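Local coordinates for protein GH26C (Muricauda sp. MAR_2010_75, PDB 6Q78) that probably hydrolyses internal beta-1,4-mannosidic bonds of mannans as an endo-mannanase of glycoside hydrolase family 26, at residues W158-P163 / H193-Q198. Numbering follows the deposited sequence.
Sequences WHFREP and HDYYKQ
Tyr195 and Tyr196, neighbours in the first turn of helix 193-208, meet the loop at Pro163, Phe160 and Trp158. Pro163 lies against the Tyr195 ring, its CB 3.5 Å from Tyr195 CE1 and its carbonyl O above one face, nearer the ring's border than its middle. Tyr195 CE1 comes up to the edge of Phe160, roughly level with that ring, 4.2 Å from Phe160 CZ. Tyr196 reaches the other two aromatics: CE1 approaches Trp158 CH2 at 3.7 Å, while CD1 is 3.6 Å from Phe160 CE2. The Phe160 and Tyr196 rings meet at their rims rather than overlapping, centroids 5.8 Å apart and planes at 27°. With CG anti to the backbone N (chi1 180°), Tyr196 extends from the helix to reach both rings.

The loop follows strand 153-157 of the parallel TIM barrel of this family 26 hydrolase, so the contact joins a beta-to-alpha loop to the helix that precedes the next barrel strand, 220-223. Within the loop, the two side chains that Tyr196 meets lie against each other, Phe160 CB over one face of the Trp158 ring and Trp158 CZ2 over one face of the Phe160 ring.

No direct hydrogen bond crosses the contact, but a water donates to Arg161 O (2.7 Å) and to Tyr195 OH (2.8 Å), and the same hydroxyl hydrogen-bonds to Asp123. A leucine in place of Tyr195 would probably leave this water and Asp123 without their hydroxyl partner and weaken the packing on Pro163. Farther out, Tyr196 OH is held by Thr252 of helix 242-259 and Trp158 NE1 by Thr121.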
loop_
_atom_site.group_PDB
_atom_site.type_symbol
_atom_site.label_atom_id
_atom_site.label_comp_id
_atom_site.label_asym_id
_atom_site.label_seq_id
_atom_site.Cartn_x
_atom_site.Cartn_y
_atom_site.Cartn_z
ATOM N N TRP A 158 3.274 -6.129 3.891
ATOM C CA TRP A 158 3.950 -7.329 4.387
ATOM C C TRP A 158 3.443 -7.644 5.787
ATOM O O TRP A 158 3.939 -7.083 6.780
ATOM C CB TRP A 158 5.447 -7.087 4.389
ATOM C CG TRP A 158 6.246 -8.311 4.729
ATOM C CD1 TRP A 158 5.811 -9.621 4.732
ATOM C CD2 TRP A 158 7.641 -8.358 5.038
ATOM N NE1 TRP A 158 6.858 -10.480 5.062
ATOM C CE2 TRP A 158 7.991 -9.719 5.243
ATOM C CE3 TRP A 158 8.620 -7.383 5.190
ATOM C CZ2 TRP A 158 9.286 -10.109 5.550
ATOM C CZ3 TRP A 158 9.913 -7.780 5.533
ATOM C CH2 TRP A 158 10.226 -9.119 5.702
ATOM N N HIS A 159 2.478 -8.575 5.873
ATOM C CA HIS A 159 2.059 -9.078 7.177
ATOM C C HIS A 159 3.052 -10.168 7.563
ATOM O O HIS A 159 2.860 -11.374 7.323
ATOM C CB HIS A 159 0.612 -9.550 7.155
ATOM C CG HIS A 159 -0.379 -8.427 7.142
ATOM N ND1 HIS A 159 -0.768 -7.797 5.976
ATOM C CD2 HIS A 159 -1.081 -7.838 8.146
ATOM C CE1 HIS A 159 -1.647 -6.848 6.268
ATOM N NE2 HIS A 159 -1.840 -6.838 7.578
ATOM N N PHE A 160 4.170 -9.700 8.137
ATOM C CA PHE A 160 5.358 -10.509 8.430
ATOM C C PHE A 160 5.183 -11.195 9.781
ATOM O O PHE A 160 5.106 -10.539 10.816
ATOM C CB PHE A 160 6.540 -9.534 8.397
ATOM C CG PHE A 160 7.913 -10.131 8.722
ATOM C CD1 PHE A 160 8.188 -11.471 8.540
ATOM C CD2 PHE A 160 8.932 -9.292 9.155
ATOM C CE1 PHE A 160 9.471 -11.971 8.824
ATOM C CE2 PHE A 160 10.179 -9.791 9.477
ATOM C CZ PHE A 160 10.449 -11.129 9.320
ATOM N N ARG A 161 5.045 -12.513 9.759
ATOM C CA ARG A 161 4.894 -13.248 11.011
ATOM C C ARG A 161 6.170 -13.122 11.830
ATOM O O ARG A 161 7.283 -13.165 11.300
ATOM C CB ARG A 161 4.526 -14.715 10.737
ATOM C CG ARG A 161 3.151 -14.820 10.089
ATOM C CD ARG A 161 2.807 -16.234 9.652
ATOM N NE ARG A 161 1.737 -16.181 8.666
ATOM C CZ ARG A 161 0.444 -16.134 8.941
ATOM N NH1 ARG A 161 0.017 -16.145 10.195
ATOM N NH2 ARG A 161 -0.433 -16.046 7.925
ATOM N N GLU A 162 6.005 -12.988 13.138
ATOM C CA GLU A 162 7.120 -12.658 13.998
ATOM C C GLU A 162 8.160 -13.778 13.958
ATOM O O GLU A 162 7.822 -14.948 13.743
ATOM C CB GLU A 162 6.625 -12.397 15.428
ATOM C CG GLU A 162 6.097 -13.645 16.199
ATOM C CD GLU A 162 7.211 -14.530 16.700
ATOM O OE1 GLU A 162 7.000 -15.783 16.814
ATOM O OE2 GLU A 162 8.292 -13.975 17.003
ATOM N N PRO A 163 9.434 -13.440 14.184
ATOM C CA PRO A 163 10.530 -14.342 13.775
ATOM C C PRO A 163 10.799 -15.522 14.695
ATOM O O PRO A 163 11.417 -16.504 14.239
ATOM C CB PRO A 163 11.762 -13.407 13.739
ATOM C CG PRO A 163 11.423 -12.371 14.787
ATOM C CD PRO A 163 9.936 -12.117 14.563
ATOM N N HIS A 193 18.626 -11.730 13.253
ATOM C CA HIS A 193 19.008 -10.826 12.169
ATOM C C HIS A 193 19.320 -11.584 10.881
ATOM O O HIS A 193 18.914 -11.152 9.796
ATOM C CB HIS A 193 20.195 -9.968 12.632
ATOM C CG HIS A 193 20.631 -8.953 11.628
ATOM N ND1 HIS A 193 19.792 -7.959 11.174
ATOM C CD2 HIS A 193 21.816 -8.770 10.999
ATOM C CE1 HIS A 193 20.442 -7.209 10.295
ATOM N NE2 HIS A 193 21.680 -7.668 10.193
ATOM N N ASP A 194 20.040 -12.707 10.964
ATOM C CA ASP A 194 20.287 -13.492 9.759
ATOM C C ASP A 194 18.988 -14.052 9.191
ATOM O O ASP A 194 18.791 -14.061 7.968
ATOM C CB ASP A 194 21.268 -14.621 10.066
ATOM C CG ASP A 194 22.696 -14.131 10.193
ATOM O OD1 ASP A 194 23.503 -14.817 10.861
ATOM O OD2 ASP A 194 23.009 -13.060 9.645
ATOM N N TYR A 195 18.074 -14.494 10.067
ATOM C CA TYR A 195 16.742 -14.912 9.625
ATOM C C TYR A 195 16.051 -13.804 8.839
ATOM O O TYR A 195 15.436 -14.047 7.778
ATOM C CB TYR A 195 15.923 -15.236 10.877
ATOM C CG TYR A 195 14.454 -15.527 10.677
ATOM C CD1 TYR A 195 13.516 -14.514 10.707
ATOM C CD2 TYR A 195 13.992 -16.820 10.524
ATOM C CE1 TYR A 195 12.166 -14.770 10.570
ATOM C CE2 TYR A 195 12.622 -17.082 10.367
ATOM C CZ TYR A 195 11.727 -16.045 10.416
ATOM O OH TYR A 195 10.379 -16.298 10.277
ATOM N N TYR A 196 16.125 -12.577 9.355
ATOM C CA TYR A 196 15.469 -11.462 8.672
ATOM C C TYR A 196 16.139 -11.158 7.329
ATOM O O TYR A 196 15.451 -10.888 6.331
ATOM C CB TYR A 196 15.506 -10.228 9.576
ATOM C CG TYR A 196 14.864 -9.017 8.965
ATOM C CD1 TYR A 196 13.549 -9.078 8.502
ATOM C CD2 TYR A 196 15.559 -7.812 8.831
ATOM C CE1 TYR A 196 12.924 -7.972 7.932
ATOM C CE2 TYR A 196 14.926 -6.664 8.263
ATOM C CZ TYR A 196 13.616 -6.783 7.813
ATOM O OH TYR A 196 12.951 -5.739 7.223
ATOM N N LYS A 197 17.469 -11.210 7.269
ATOM C CA LYS A 197 18.140 -11.020 5.986
ATOM C C LYS A 197 17.669 -12.045 4.971
ATOM O O LYS A 197 17.470 -11.706 3.803
ATOM C CB LYS A 197 19.659 -11.044 6.154
ATOM C CG LYS A 197 20.204 -9.774 6.822
ATOM C CD LYS A 197 21.746 -9.709 6.858
ATOM C CE LYS A 197 22.398 -10.766 7.667
ATOM N NZ LYS A 197 23.858 -10.404 7.584
ATOM N N GLN A 198 17.455 -13.304 5.402
ATOM C CA GLN A 198 16.970 -14.321 4.469
ATOM C C GLN A 198 15.579 -13.981 3.957
ATOM O O GLN A 198 15.275 -14.214 2.780
ATOM C CB GLN A 198 17.008 -15.701 5.136
ATOM C CG GLN A 198 16.870 -16.862 4.150
ATOM C CD GLN A 198 15.455 -17.047 3.634
ATOM O OE1 GLN A 198 14.484 -16.983 4.390
ATOM N NE2 GLN A 198 15.330 -17.268 2.322
HETATM O O HOH W 1 8.029 -15.079 9.490
#